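Local coordinates for acyl-[acyl-carrier-protein]--UDP-N-acetylglucosamine O-acyltransferase (Acinetobacter baumannii, PDB 4E6U) that probably catalyses transfer of an acyl chain from acyl carrier protein to UDP-N-acetylglucosamine, an early step in making the lipid A part of lipopolysaccharide, at residues Thr56-Asn61 / Leu86-Asn91; Lys80-Trp85 / Gly103-Asn108; Val141-His146 / Ser159-Phe164; Asp168-Ile173 / Pro184-Ala189. All coordinates share one frame; numbering follows the deposited sequence.

Contact 1 of 4, residues Thr56-Asn61 / Leu86-Asn91; sequences TRIGQN and LEIGNN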
loop_
_atom_site.group_PDB
_atom_site.type_symbol
_atom_site.label_atom_id
_atom_site.label_comp_id
_atom_site.label_asym_id
_atom_site.label_seq_id
_atom_site.Cartn_x
_atom_site.Cartn_y
_atom_site.Cartn_z
ATOM N N THR A 56 -8.336 -20.428 -13.213
ATOM C CA THR A 56 -9.252 -19.490 -12.591
ATOM C C THR A 56 -10.621 -19.612 -13.241
ATOM O O THR A 56 -10.724 -19.603 -14.476
ATOM C CB THR A 56 -8.709 -18.032 -12.729
ATOM O OG1 THR A 56 -7.470 -17.938 -12.004
ATOM C CG2 THR A 56 -9.663 -17.009 -12.155
ATOM N N ARG A 57 -11.657 -19.729 -12.413
ATOM C CA ARG A 57 -13.036 -19.702 -12.885
ATOM C C ARG A 57 -13.633 -18.383 -12.460
ATOM O O ARG A 57 -13.609 -18.061 -11.269
ATOM C CB ARG A 57 -13.846 -20.859 -12.284
ATOM C CG ARG A 57 -13.312 -22.213 -12.680
ATOM C CD ARG A 57 -14.109 -23.357 -12.052
ATOM N NE ARG A 57 -13.370 -24.612 -12.187
ATOM C CZ ARG A 57 -12.660 -25.197 -11.225
ATOM N NH1 ARG A 57 -12.588 -24.670 -10.004
ATOM N NH2 ARG A 57 -12.018 -26.331 -11.488
ATOM N N ILE A 58 -14.108 -17.594 -13.420
ATOM C CA ILE A 58 -14.713 -16.288 -13.177
ATOM C C ILE A 58 -16.176 -16.353 -13.581
ATOM O O ILE A 58 -16.485 -16.786 -14.688
ATOM C CB ILE A 58 -13.985 -15.176 -13.979
ATOM C CG1 ILE A 58 -12.524 -15.113 -13.521
ATOM C CG2 ILE A 58 -14.684 -13.829 -13.810
ATOM C CD1 ILE A 58 -11.610 -14.266 -14.390
ATOM N N GLY A 59 -17.061 -15.927 -12.695
ATOM C CA GLY A 59 -18.501 -15.962 -12.964
ATOM C C GLY A 59 -19.004 -14.853 -13.861
ATOM O O GLY A 59 -18.277 -14.335 -14.711
ATOM N N GLN A 60 -20.260 -14.488 -13.667
ATOM C CA GLN A 60 -20.949 -13.611 -14.592
ATOM C C GLN A 60 -20.930 -12.183 -14.116
ATOM O O GLN A 60 -20.939 -11.914 -12.911
ATOM C CB GLN A 60 -22.412 -14.054 -14.723
ATOM C CG GLN A 60 -22.565 -15.459 -15.316
ATOM C CD GLN A 60 -24.012 -15.869 -15.578
ATOM O OE1 GLN A 60 -24.261 -16.814 -16.327
ATOM N NE2 GLN A 60 -24.957 -15.173 -14.970
ATOM N N ASN A 61 -20.898 -11.257 -15.073
ATOM C CA ASN A 61 -21.073 -9.836 -14.786
ATOM C C ASN A 61 -20.055 -9.218 -13.825
ATOM O O ASN A 61 -20.363 -8.258 -13.113
ATOM C CB ASN A 61 -22.520 -9.535 -14.340
ATOM C CG ASN A 61 -23.530 -9.918 -15.402
ATOM O OD1 ASN A 61 -23.386 -9.549 -16.559
ATOM N ND2 ASN A 61 -24.536 -10.680 -15.012
ATOM N N LEU A 86 -8.206 -20.585 -8.434
ATOM C CA LEU A 86 -8.953 -19.442 -7.945
ATOM C C LEU A 86 -10.360 -19.502 -8.517
ATOM O O LEU A 86 -10.527 -19.751 -9.711
ATOM C CB LEU A 86 -8.285 -18.106 -8.349
ATOM C CG LEU A 86 -9.096 -16.813 -8.136
ATOM C CD1 LEU A 86 -9.330 -16.562 -6.657
ATOM C CD2 LEU A 86 -8.351 -15.625 -8.743
ATOM N N GLU A 87 -11.352 -19.249 -7.671
ATOM C CA GLU A 87 -12.727 -19.070 -8.116
ATOM C C GLU A 87 -13.251 -17.704 -7.717
ATOM O O GLU A 87 -13.044 -17.263 -6.579
ATOM C CB GLU A 87 -13.617 -20.175 -7.513
ATOM C CG GLU A 87 -13.421 -21.526 -8.167
ATOM C CD GLU A 87 -14.167 -22.653 -7.481
ATOM O OE1 GLU A 87 -14.829 -22.417 -6.443
ATOM O OE2 GLU A 87 -14.047 -23.787 -7.991
ATOM N N ILE A 88 -13.925 -17.038 -8.645
ATOM C CA ILE A 88 -14.566 -15.763 -8.422
ATOM C C ILE A 88 -16.023 -15.928 -8.851
ATOM O O ILE A 88 -16.274 -16.482 -9.927
ATOM C CB ILE A 88 -13.871 -14.673 -9.276
ATOM C CG1 ILE A 88 -12.464 -14.400 -8.739
ATOM C CG2 ILE A 88 -14.684 -13.393 -9.322
ATOM C CD1 ILE A 88 -11.579 -13.623 -9.720
ATOM N N GLY A 89 -16.952 -15.449 -8.030
ATOM C CA GLY A 89 -18.393 -15.558 -8.338
ATOM C C GLY A 89 -18.860 -14.501 -9.316
ATOM O O GLY A 89 -18.217 -14.271 -10.358
ATOM N N ASN A 90 -19.987 -13.873 -9.007
ATOM C CA ASN A 90 -20.660 -12.991 -9.943
ATOM C C ASN A 90 -20.709 -11.567 -9.444
ATOM O O ASN A 90 -20.724 -11.326 -8.240
ATOM C CB ASN A 90 -22.107 -13.461 -10.129
ATOM C CG ASN A 90 -22.198 -14.919 -10.449
ATOM O OD1 ASN A 90 -21.518 -15.427 -11.326
ATOM N ND2 ASN A 90 -23.072 -15.620 -9.718
ATOM N N ASN A 91 -20.759 -10.610 -10.367
ATOM C CA ASN A 91 -21.058 -9.230 -10.027
ATOM C C ASN A 91 -20.056 -8.572 -9.080
ATOM O O ASN A 91 -20.411 -7.713 -8.276
ATOM C CB ASN A 91 -22.494 -9.081 -9.476
ATOM C CG ASN A 91 -23.558 -9.436 -10.499
ATOM O OD1 ASN A 91 -23.914 -10.600 -10.660
ATOM N ND2 ASN A 91 -24.070 -8.442 -11.175
HETATM O O HOH W 1 -25.057 -11.740 -12.600
#
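Arg57 and Glu87 run side by side on one face of a parallel strand pair and join in a salt bridge, Arg57 NH1 to Glu87 OE2 at 2.6 Å. The carboxylate oxygen comes in at the guanidinium edge, near its plane, and the two flat groups are turned 66° from each other. A single oxygen meets the arginine; the other, OE1, goes to Lys112. Both residues have two conformers, so the bridge holds for this pair of them.

Beneath that bridge the strands 56-58 and 86-88 share regular backbone bonds, among them Ile88 N to Arg57 O at 2.8 Å. On the other face Thr56 packs beside Leu86, its CG2 3.9 Å from Leu86 CD2, while Ile58 CG1 lies 4.2 Å from Ile88 CD1. Past the strands the pairing goes on through a side chain: Asn90 OD1 receives Gln60 N at 2.8 Å in a nearly straight bond (176°), the donor tilted slightly from the amide plane. Next along, Asn91 N reaches Gln60 O at 2.9 Å. Asn61 and Asn91 both take positive phi at the corner, and a water accepts from Asn61 ND2 and donates to Asn91 OD1.

Farther out, Lys112 sits on the next strand, Ser115 OG bonds to Asn90 N, and Gly54 O holds Thr56 OG1. In this conformer, with a cation on each oxygen, Glu87 would probably stay ionised and link three successive coils of the left-handed beta-helix on the face away from Ile58 and Ile88.

Contact 2 of 4, residues Lys80-Trp85 / Gly103-Asn108; sequences KGEETW and GTVQDN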
loop_
_atom_site.group_PDB
_atom_site.type_symbol
_atom_site.label_atom_id
_atom_site.label_comp_id
_atom_site.label_asym_id
_atom_site.label_seq_id
_atom_site.Cartn_x
_atom_site.Cartn_y
_atom_site.Cartn_z
ATOM N N LYS A 80 4.957 -25.823 -4.374
ATOM C CA LYS A 80 5.893 -26.567 -5.230
ATOM C C LYS A 80 5.312 -26.923 -6.605
ATOM O O LYS A 80 5.528 -28.023 -7.123
ATOM C CB LYS A 80 6.399 -27.834 -4.521
ATOM C CG LYS A 80 7.123 -27.585 -3.186
ATOM C CD LYS A 80 7.751 -28.873 -2.614
ATOM C CE LYS A 80 6.721 -29.987 -2.344
ATOM N NZ LYS A 80 6.020 -29.878 -1.023
ATOM N N GLY A 81 4.569 -25.989 -7.185
ATOM C CA GLY A 81 4.088 -26.137 -8.558
ATOM C C GLY A 81 2.834 -26.978 -8.729
ATOM O O GLY A 81 2.463 -27.307 -9.853
ATOM N N GLU A 82 2.173 -27.317 -7.625
ATOM C CA GLU A 82 0.956 -28.125 -7.674
ATOM C C GLU A 82 -0.201 -27.407 -8.371
ATOM O O GLU A 82 -0.260 -26.170 -8.402
ATOM C CB GLU A 82 0.519 -28.534 -6.270
ATOM C CG GLU A 82 1.549 -29.343 -5.480
ATOM C CD GLU A 82 2.478 -28.490 -4.609
ATOM O OE1 GLU A 82 2.503 -27.243 -4.729
ATOM O OE2 GLU A 82 3.206 -29.077 -3.784
ATOM N N GLU A 83 -1.128 -28.183 -8.919
ATOM C CA GLU A 83 -2.298 -27.616 -9.568
ATOM C C GLU A 83 -3.251 -27.074 -8.523
ATOM O O GLU A 83 -3.799 -27.826 -7.716
ATOM C CB GLU A 83 -3.013 -28.664 -10.427
ATOM C CG GLU A 83 -4.191 -28.097 -11.197
ATOM C CD GLU A 83 -4.837 -29.121 -12.092
ATOM O OE1 GLU A 83 -5.937 -29.592 -11.742
ATOM O OE2 GLU A 83 -4.236 -29.453 -13.133
ATOM N N THR A 84 -3.446 -25.755 -8.530
ATOM C CA THR A 84 -4.400 -25.141 -7.617
ATOM C C THR A 84 -5.132 -24.022 -8.344
ATOM O O THR A 84 -4.730 -23.616 -9.429
ATOM C CB THR A 84 -3.752 -24.576 -6.346
ATOM O OG1 THR A 84 -2.942 -23.470 -6.721
ATOM C CG2 THR A 84 -2.850 -25.617 -5.638
ATOM N N TRP A 85 -6.196 -23.537 -7.718
ATOM C CA TRP A 85 -7.224 -22.755 -8.397
ATOM C C TRP A 85 -7.609 -21.481 -7.664
ATOM O O TRP A 85 -7.388 -21.333 -6.452
ATOM C CB TRP A 85 -8.479 -23.629 -8.562
ATOM C CG TRP A 85 -8.260 -24.748 -9.522
ATOM C CD1 TRP A 85 -7.665 -25.961 -9.262
ATOM C CD2 TRP A 85 -8.607 -24.753 -10.908
ATOM N NE1 TRP A 85 -7.628 -26.715 -10.411
ATOM C CE2 TRP A 85 -8.207 -26.005 -11.431
ATOM C CE3 TRP A 85 -9.238 -23.829 -11.754
ATOM C CZ2 TRP A 85 -8.399 -26.350 -12.780
ATOM C CZ3 TRP A 85 -9.427 -24.176 -13.103
ATOM C CH2 TRP A 85 -9.006 -25.426 -13.589
ATOM N N GLY A 103 -4.694 -21.103 -4.708
ATOM C CA GLY A 103 -4.508 -21.791 -3.421
ATOM C C GLY A 103 -3.261 -22.643 -3.296
ATOM O O GLY A 103 -2.382 -22.629 -4.147
ATOM N N THR A 104 -3.198 -23.386 -2.189
ATOM C CA THR A 104 -2.098 -24.319 -1.944
ATOM C C THR A 104 -2.674 -25.688 -1.611
ATOM O O THR A 104 -3.776 -25.799 -1.071
ATOM C CB THR A 104 -1.183 -23.875 -0.788
ATOM O OG1 THR A 104 -1.940 -23.807 0.427
ATOM C CG2 THR A 104 -0.546 -22.509 -1.082
ATOM N N VAL A 105 -1.910 -26.733 -1.925
ATOM C CA VAL A 105 -2.389 -28.091 -1.655
ATOM C C VAL A 105 -2.465 -28.415 -0.169
ATOM O O VAL A 105 -3.247 -29.274 0.222
ATOM C CB VAL A 105 -1.607 -29.182 -2.418
ATOM C CG1 VAL A 105 -1.832 -29.021 -3.920
ATOM C CG2 VAL A 105 -0.124 -29.176 -2.051
ATOM N N GLN A 106 -1.683 -27.704 0.640
ATOM C CA GLN A 106 -1.694 -27.881 2.103
ATOM C C GLN A 106 -3.043 -27.552 2.735
ATOM O O GLN A 106 -3.347 -28.004 3.838
ATOM C CB GLN A 106 -0.591 -27.057 2.764
ATOM C CG GLN A 106 0.831 -27.597 2.555
ATOM C CD GLN A 106 1.431 -27.263 1.191
ATOM O OE1 GLN A 106 0.847 -26.520 0.399
ATOM N NE2 GLN A 106 2.603 -27.814 0.912
ATOM N N ASP A 107 -3.843 -26.737 2.050
ATOM C CA ASP A 107 -5.186 -26.423 2.499
ATOM C C ASP A 107 -6.200 -27.189 1.637
ATOM O O ASP A 107 -6.407 -28.388 1.854
ATOM C CB ASP A 107 -5.387 -24.889 2.475
ATOM C CG ASP A 107 -6.601 -24.423 3.269
ATOM O OD1 ASP A 107 -7.574 -25.195 3.448
ATOM O OD2 ASP A 107 -6.601 -23.247 3.702
ATOM N N ASN A 108 -6.801 -26.538 0.643
ATOM C CA ASN A 108 -7.798 -27.174 -0.219
ATOM C C ASN A 108 -7.606 -26.789 -1.693
ATOM O O ASN A 108 -8.523 -26.934 -2.510
ATOM C CB ASN A 108 -9.212 -26.797 0.256
ATOM C CG ASN A 108 -10.315 -27.619 -0.410
ATOM O OD1 ASN A 108 -10.159 -28.817 -0.654
ATOM N ND2 ASN A 108 -11.438 -26.969 -0.698
HETATM O O HOH W 2 3.973 -27.927 -1.522
HETATM O O HOH W 3 0.744 -26.016 -2.769
#
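Val105 CG2 lies over one face of the Glu82 carboxylate, 3.7 Å from Glu82 CD. The Trp85 indole has Glu83 OE1 in plane at its edge, Arg57 in a cation-pi contact and Phe55 edge-to-face. Glu82 and Val105 cross at about a right angle, and their tightest touch is Glu82 CB to Val105 CG1, 3.4 Å. The bend at chi2 (92°) curls the Glu82 carboxylate back over its own loop, where OE1 takes Lys80 N on its syn side, 29° out of plane. One water donates to that same OE1 and to Gln106 OE1 while accepting from Val105 N. A second donates to Glu82 OE2 and accepts from Lys80 NZ and Gln106 NE2, so water, not a direct bond, joins the Glu82 carboxylate to the Gln106 amide, with Lys80 NZ on the same water.

Closer to the strands the grip becomes direct. Thr84 OG1 donates to Gly103 O at 2.8 Å, approaching from well above the carbonyl plane, and Gly103 N returns a longer bond to Trp85 O at 3.2 Å.

Gly103 leads into a type I turn, Thr104 to Asp107, whose Thr104 OG1 is held by Asp128. The two loops leave the beta-helix after strands 69-70 and 99-101, neighbours in one sheet, and re-enter it at strands 85-88 and 110-113, neighbours in the next.

Contact 3 of 4, residues Val141-His146 / Ser159-Phe164; sequences VGVAGH and SGIHQF. With EDO (1,2-ethanediol), chain I.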
loop_
_atom_site.group_PDB
_atom_site.type_symbol
_atom_site.label_atom_id
_atom_site.label_comp_id
_atom_site.label_asym_id
_atom_site.label_seq_id
_atom_site.Cartn_x
_atom_site.Cartn_y
_atom_site.Cartn_z
ATOM N N VAL A 141 -5.862 -2.798 0.981
ATOM C CA VAL A 141 -6.123 -3.843 1.982
ATOM C C VAL A 141 -5.337 -5.107 1.638
ATOM O O VAL A 141 -5.337 -5.547 0.477
ATOM C CB VAL A 141 -7.623 -4.103 2.113
ATOM C CG1 VAL A 141 -7.882 -5.422 2.857
ATOM C CG2 VAL A 141 -8.280 -2.950 2.833
ATOM N N GLY A 142 -4.650 -5.665 2.619
ATOM C CA GLY A 142 -3.915 -6.907 2.437
ATOM C C GLY A 142 -4.547 -8.013 3.239
ATOM O O GLY A 142 -4.580 -7.941 4.469
ATOM N N VAL A 143 -5.047 -9.025 2.561
ATOM C CA VAL A 143 -5.645 -10.178 3.228
ATOM C C VAL A 143 -4.671 -11.337 3.059
ATOM O O VAL A 143 -4.432 -11.811 1.945
ATOM C CB VAL A 143 -7.006 -10.514 2.635
ATOM C CG1 VAL A 143 -7.682 -11.618 3.459
ATOM C CG2 VAL A 143 -7.896 -9.274 2.550
ATOM N N ALA A 144 -4.090 -11.796 4.166
ATOM C CA ALA A 144 -3.061 -12.824 4.113
ATOM C C ALA A 144 -3.655 -14.229 3.955
ATOM O O ALA A 144 -4.865 -14.408 3.831
ATOM C CB ALA A 144 -2.142 -12.724 5.343
ATOM N N GLY A 145 -2.773 -15.219 3.936
ATOM C CA GLY A 145 -3.181 -16.574 3.580
ATOM C C GLY A 145 -4.236 -17.205 4.465
ATOM O O GLY A 145 -4.228 -17.030 5.680
ATOM N N HIS A 146 -5.125 -17.979 3.852
ATOM C CA HIS A 146 -6.104 -18.810 4.582
ATOM C C HIS A 146 -7.107 -18.016 5.403
ATOM O O HIS A 146 -7.735 -18.557 6.312
ATOM C CB HIS A 146 -5.420 -19.852 5.520
ATOM C CG HIS A 146 -4.217 -20.526 4.934
ATOM N ND1 HIS A 146 -4.292 -21.712 4.236
ATOM C CD2 HIS A 146 -2.902 -20.205 4.985
ATOM C CE1 HIS A 146 -3.078 -22.084 3.868
ATOM N NE2 HIS A 146 -2.216 -21.185 4.305
ATOM N N SER A 159 -5.581 -1.510 5.682
ATOM C CA SER A 159 -5.597 -2.498 6.753
ATOM C C SER A 159 -4.965 -3.798 6.288
ATOM O O SER A 159 -4.898 -4.079 5.075
ATOM C CB SER A 159 -7.014 -2.756 7.247
ATOM O OG SER A 159 -7.563 -1.579 7.821
ATOM N N GLY A 160 -4.480 -4.575 7.251
ATOM C CA GLY A 160 -3.919 -5.899 7.010
ATOM C C GLY A 160 -4.594 -6.918 7.893
ATOM O O GLY A 160 -4.844 -6.666 9.080
ATOM N N ILE A 161 -4.876 -8.079 7.323
ATOM C CA ILE A 161 -5.469 -9.183 8.064
ATOM C C ILE A 161 -4.502 -10.351 8.053
ATOM O O ILE A 161 -4.174 -10.881 7.007
ATOM C CB ILE A 161 -6.818 -9.578 7.483
ATOM C CG1 ILE A 161 -7.728 -8.346 7.417
ATOM C CG2 ILE A 161 -7.451 -10.707 8.341
ATOM C CD1 ILE A 161 -9.002 -8.558 6.660
ATOM N N HIS A 162 -4.048 -10.742 9.239
ATOM C CA HIS A 162 -3.060 -11.806 9.434
ATOM C C HIS A 162 -3.568 -13.180 8.986
ATOM O O HIS A 162 -4.765 -13.463 9.044
ATOM C CB HIS A 162 -2.705 -11.847 10.938
ATOM C CG HIS A 162 -1.505 -12.680 11.287
ATOM N ND1 HIS A 162 -1.578 -14.033 11.559
ATOM C CD2 HIS A 162 -0.208 -12.332 11.468
ATOM C CE1 HIS A 162 -0.370 -14.482 11.865
ATOM N NE2 HIS A 162 0.479 -13.472 11.815
ATOM N N GLN A 163 -2.637 -14.022 8.550
ATOM C CA GLN A 163 -2.966 -15.398 8.118
ATOM C C GLN A 163 -3.857 -16.143 9.109
ATOM O O GLN A 163 -3.712 -16.000 10.338
ATOM C CB GLN A 163 -1.694 -16.205 7.830
ATOM C CG GLN A 163 -0.749 -16.287 9.018
ATOM C CD GLN A 163 0.424 -17.243 8.829
ATOM O OE1 GLN A 163 0.577 -17.871 7.788
ATOM N NE2 GLN A 163 1.257 -17.349 9.856
ATOM N N PHE A 164 -4.809 -16.891 8.563
ATOM C CA PHE A 164 -5.710 -17.779 9.317
ATOM C C PHE A 164 -6.798 -17.074 10.104
ATOM O O PHE A 164 -7.657 -17.736 10.697
ATOM C CB PHE A 164 -4.949 -18.760 10.234
ATOM C CG PHE A 164 -4.070 -19.708 9.487
ATOM C CD1 PHE A 164 -4.626 -20.798 8.822
ATOM C CD2 PHE A 164 -2.697 -19.515 9.439
ATOM C CE1 PHE A 164 -3.804 -21.693 8.122
ATOM C CE2 PHE A 164 -1.882 -20.395 8.733
ATOM C CZ PHE A 164 -2.445 -21.475 8.079
HETATM C C1 EDO I . 1.800 -16.993 13.494
HETATM O O1 EDO I . 0.859 -17.628 12.622
HETATM C C2 EDO I . 1.314 -17.115 14.933
HETATM O O2 EDO I . 1.098 -15.808 15.474
#
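His146 and Phe164 lie side by side as an offset stack, their planes only 3° apart and their centroids 4.3 Å. The slide puts the Phe164 rim over the imidazole: CZ sits 3.4 Å from His146 CD2. Each side chain sets CG beside its backbone N (chi1 -41° for His146, -63° for Phe164), which sends both rings off the corner in the same direction. The imidazole is fixed further by Asp107, which binds ND1, and by His127, which meets it edge-to-face.

Under the rings Phe164 N bonds to Gly145 O at 2.9 Å. His162 turns from the partner segment, and its ND1 donates to Gln163 O at 3.1 Å, in the carbonyl plane and on a lone pair. Nearby, Gln163 NE2 makes a weak bond to an ethanediol hydroxyl, O1, probably from the crystallisation liquor. In the strands Ile161 N bonds to Gly142 O (2.9 Å) and Ala144 N to Ile161 O (3.0 Å), and Val143 CG2 lies 4.3 Å from Ile161 CD1 on the buried face.

Strands 142-143 and 160-161 are adjacent and parallel in one sheet of the beta-helix, flanked by 124-125 and 178-179; Ser159 and Ile161 also touch strand 172-173 of another sheet.

Contact 4 of 4, residues Asp168-Ile173 / Pro184-Ala189; sequences DSYSMI and PAYVMA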
loop_
_atom_site.group_PDB
_atom_site.type_symbol
_atom_site.label_atom_id
_atom_site.label_comp_id
_atom_site.label_asym_id
_atom_site.label_seq_id
_atom_site.Cartn_x
_atom_site.Cartn_y
_atom_site.Cartn_z
ATOM N N ASP A 168 -15.935 -12.198 10.428
ATOM C CA ASP A 168 -17.282 -12.682 10.189
ATOM C C ASP A 168 -18.276 -11.610 9.739
ATOM O O ASP A 168 -17.963 -10.409 9.694
ATOM C CB ASP A 168 -17.771 -13.501 11.398
ATOM C CG ASP A 168 -17.260 -14.937 11.357
ATOM O OD1 ASP A 168 -16.729 -15.375 10.316
ATOM O OD2 ASP A 168 -17.409 -15.668 12.354
ATOM N N SER A 169 -19.474 -12.058 9.375
ATOM C CA SER A 169 -20.411 -11.188 8.676
ATOM C C SER A 169 -20.800 -9.944 9.429
ATOM O O SER A 169 -20.917 -9.979 10.661
ATOM C CB SER A 169 -21.648 -11.970 8.262
ATOM O OG SER A 169 -21.284 -13.005 7.373
ATOM N N TYR A 170 -20.976 -8.840 8.696
ATOM C CA TYR A 170 -21.443 -7.550 9.228
ATOM C C TYR A 170 -20.443 -6.833 10.128
ATOM O O TYR A 170 -20.770 -5.815 10.742
ATOM C CB TYR A 170 -22.803 -7.687 9.956
ATOM C CG TYR A 170 -23.871 -8.385 9.150
ATOM C CD1 TYR A 170 -24.251 -9.692 9.457
ATOM C CD2 TYR A 170 -24.496 -7.749 8.070
ATOM C CE1 TYR A 170 -25.239 -10.351 8.720
ATOM C CE2 TYR A 170 -25.480 -8.391 7.327
ATOM C CZ TYR A 170 -25.837 -9.692 7.652
ATOM O OH TYR A 170 -26.816 -10.318 6.907
ATOM N N SER A 171 -19.226 -7.362 10.209
ATOM C CA SER A 171 -18.164 -6.697 10.956
ATOM C C SER A 171 -17.595 -5.522 10.154
ATOM O O SER A 171 -17.788 -5.431 8.925
ATOM C CB SER A 171 -17.064 -7.685 11.319
ATOM O OG SER A 171 -16.452 -8.225 10.149
ATOM N N MET A 172 -16.914 -4.632 10.857
ATOM C CA MET A 172 -16.252 -3.489 10.226
ATOM C C MET A 172 -14.878 -3.336 10.802
ATOM O O MET A 172 -14.700 -3.300 12.021
ATOM C CB MET A 172 -17.028 -2.201 10.450
ATOM C CG MET A 172 -18.428 -2.186 9.852
ATOM S SD MET A 172 -19.259 -0.583 9.998
ATOM C CE MET A 172 -18.138 0.467 9.070
ATOM N N ILE A 173 -13.890 -3.252 9.923
ATOM C CA ILE A 173 -12.508 -3.041 10.317
ATOM C C ILE A 173 -12.165 -1.595 9.980
ATOM O O ILE A 173 -12.303 -1.172 8.833
ATOM C CB ILE A 173 -11.558 -4.049 9.588
ATOM C CG1 ILE A 173 -11.749 -5.453 10.178
ATOM C CG2 ILE A 173 -10.087 -3.616 9.695
ATOM C CD1 ILE A 173 -11.216 -6.577 9.321
ATOM N N PRO A 184 -15.380 -11.185 15.339
ATOM C CA PRO A 184 -16.681 -11.842 15.285
ATOM C C PRO A 184 -17.743 -11.068 14.515
ATOM O O PRO A 184 -17.583 -9.864 14.233
ATOM C CB PRO A 184 -17.068 -11.960 16.775
ATOM C CG PRO A 184 -15.790 -11.913 17.494
ATOM C CD PRO A 184 -14.941 -10.935 16.725
ATOM N N ALA A 185 -18.831 -11.765 14.192
ATOM C CA ALA A 185 -19.972 -11.188 13.494
ATOM C C ALA A 185 -20.430 -9.916 14.173
ATOM O O ALA A 185 -20.463 -9.848 15.412
ATOM C CB ALA A 185 -21.133 -12.200 13.429
ATOM N N TYR A 186 -20.767 -8.896 13.378
ATOM C CA TYR A 186 -21.277 -7.599 13.861
ATOM C C TYR A 186 -20.271 -6.698 14.577
ATOM O O TYR A 186 -20.626 -5.590 14.954
ATOM C CB TYR A 186 -22.477 -7.751 14.817
ATOM C CG TYR A 186 -23.492 -8.778 14.437
ATOM C CD1 TYR A 186 -24.281 -8.624 13.301
ATOM C CD2 TYR A 186 -23.687 -9.908 15.240
ATOM C CE1 TYR A 186 -25.233 -9.577 12.954
ATOM C CE2 TYR A 186 -24.631 -10.860 14.910
ATOM C CZ TYR A 186 -25.404 -10.694 13.771
ATOM O OH TYR A 186 -26.344 -11.648 13.460
ATOM N N VAL A 187 -19.034 -7.146 14.771
ATOM C CA VAL A 187 -18.104 -6.403 15.621
ATOM C C VAL A 187 -17.365 -5.295 14.864
ATOM O O VAL A 187 -16.990 -5.476 13.697
ATOM C CB VAL A 187 -17.121 -7.361 16.355
ATOM C CG1 VAL A 187 -16.008 -6.607 17.045
ATOM C CG2 VAL A 187 -17.896 -8.223 17.394
ATOM N N MET A 188 -17.198 -4.149 15.516
ATOM C CA MET A 188 -16.349 -3.071 15.021
ATOM C C MET A 188 -14.994 -3.233 15.664
ATOM O O MET A 188 -14.900 -3.249 16.894
ATOM C CB MET A 188 -16.928 -1.715 15.403
ATOM C CG MET A 188 -18.401 -1.618 15.196
ATOM S SD MET A 188 -19.051 0.001 14.730
ATOM C CE MET A 188 -17.998 0.455 13.346
ATOM N N ALA A 189 -13.945 -3.393 14.858
ATOM C CA ALA A 189 -12.591 -3.537 15.362
ATOM C C ALA A 189 -11.700 -2.565 14.623
ATOM O O ALA A 189 -11.867 -2.360 13.418
ATOM C CB ALA A 189 -12.084 -4.952 15.182
#
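Two type II turns, Asp168-Ser171 and Pro184-Val187, stack at a corner of the beta-helix and bring Tyr170 alongside Tyr186. Each tyrosine occupies the third position of its turn with a positive phi (about 70°), and the two side chains point the same way. Their rings are nearly parallel, 9° apart, but slid so far that they barely overlap; the touch is Tyr170 CD1 to Tyr186 CE1 at 3.6 Å. Tyr186 N donates to Ser169 O at 2.9 Å, in the carbonyl plane, and so couples one turn directly to the other. Within the first turn Ser171 OG, placed between its own N and carbonyl carbon (chi1 62°), reaches back to Asp168 O at 2.7 Å and reinforces a weak backbone bond.

From the turns the chain enters a parallel pairing, strand 172-173 against 187-189, close to where the stacked coils give way to the C-terminal helical part. Met172 N bonds to Val187 O at 3.0 Å, and Ala189 N to Met172 O at 2.9 Å. The methionines of the first bridge lie side by side on one face, with Met172 SD 3.7 Å from Met188 CE in the Met188 conformer described. Ile173 and Ala189 take the opposite face.

Helix 250-258 covers Pro184 and Ala185, with Ser255 OG bonded to both Asp168 OD2 and Ala185 N. Tyr186 OH is held by Glu248 O, while the Tyr170 ring meets that of His152 on the preceding coil.

Contacts 1, 3 and 4 join successive coils of one left-handed beta-helix, one in each sheet; contact 2 joins two loops that project from it. Along the chain contacts 1 and 2 interleave; contacts 3 and 4 follow in series. Each touches the next: contact 1 meets contact 2 where Arg57 packs on Trp85, contact 2 meets contact 3 through Asp107 and His146, and contact 3 meets contact 4 where Ile161 packs on Ile173. Centres of contacts 1 and 4 lie about 25 Å apart, on opposite sides of the chain's centre, so the four form a connected series along the stack, from its early coils to the junction with the C-terminal helices.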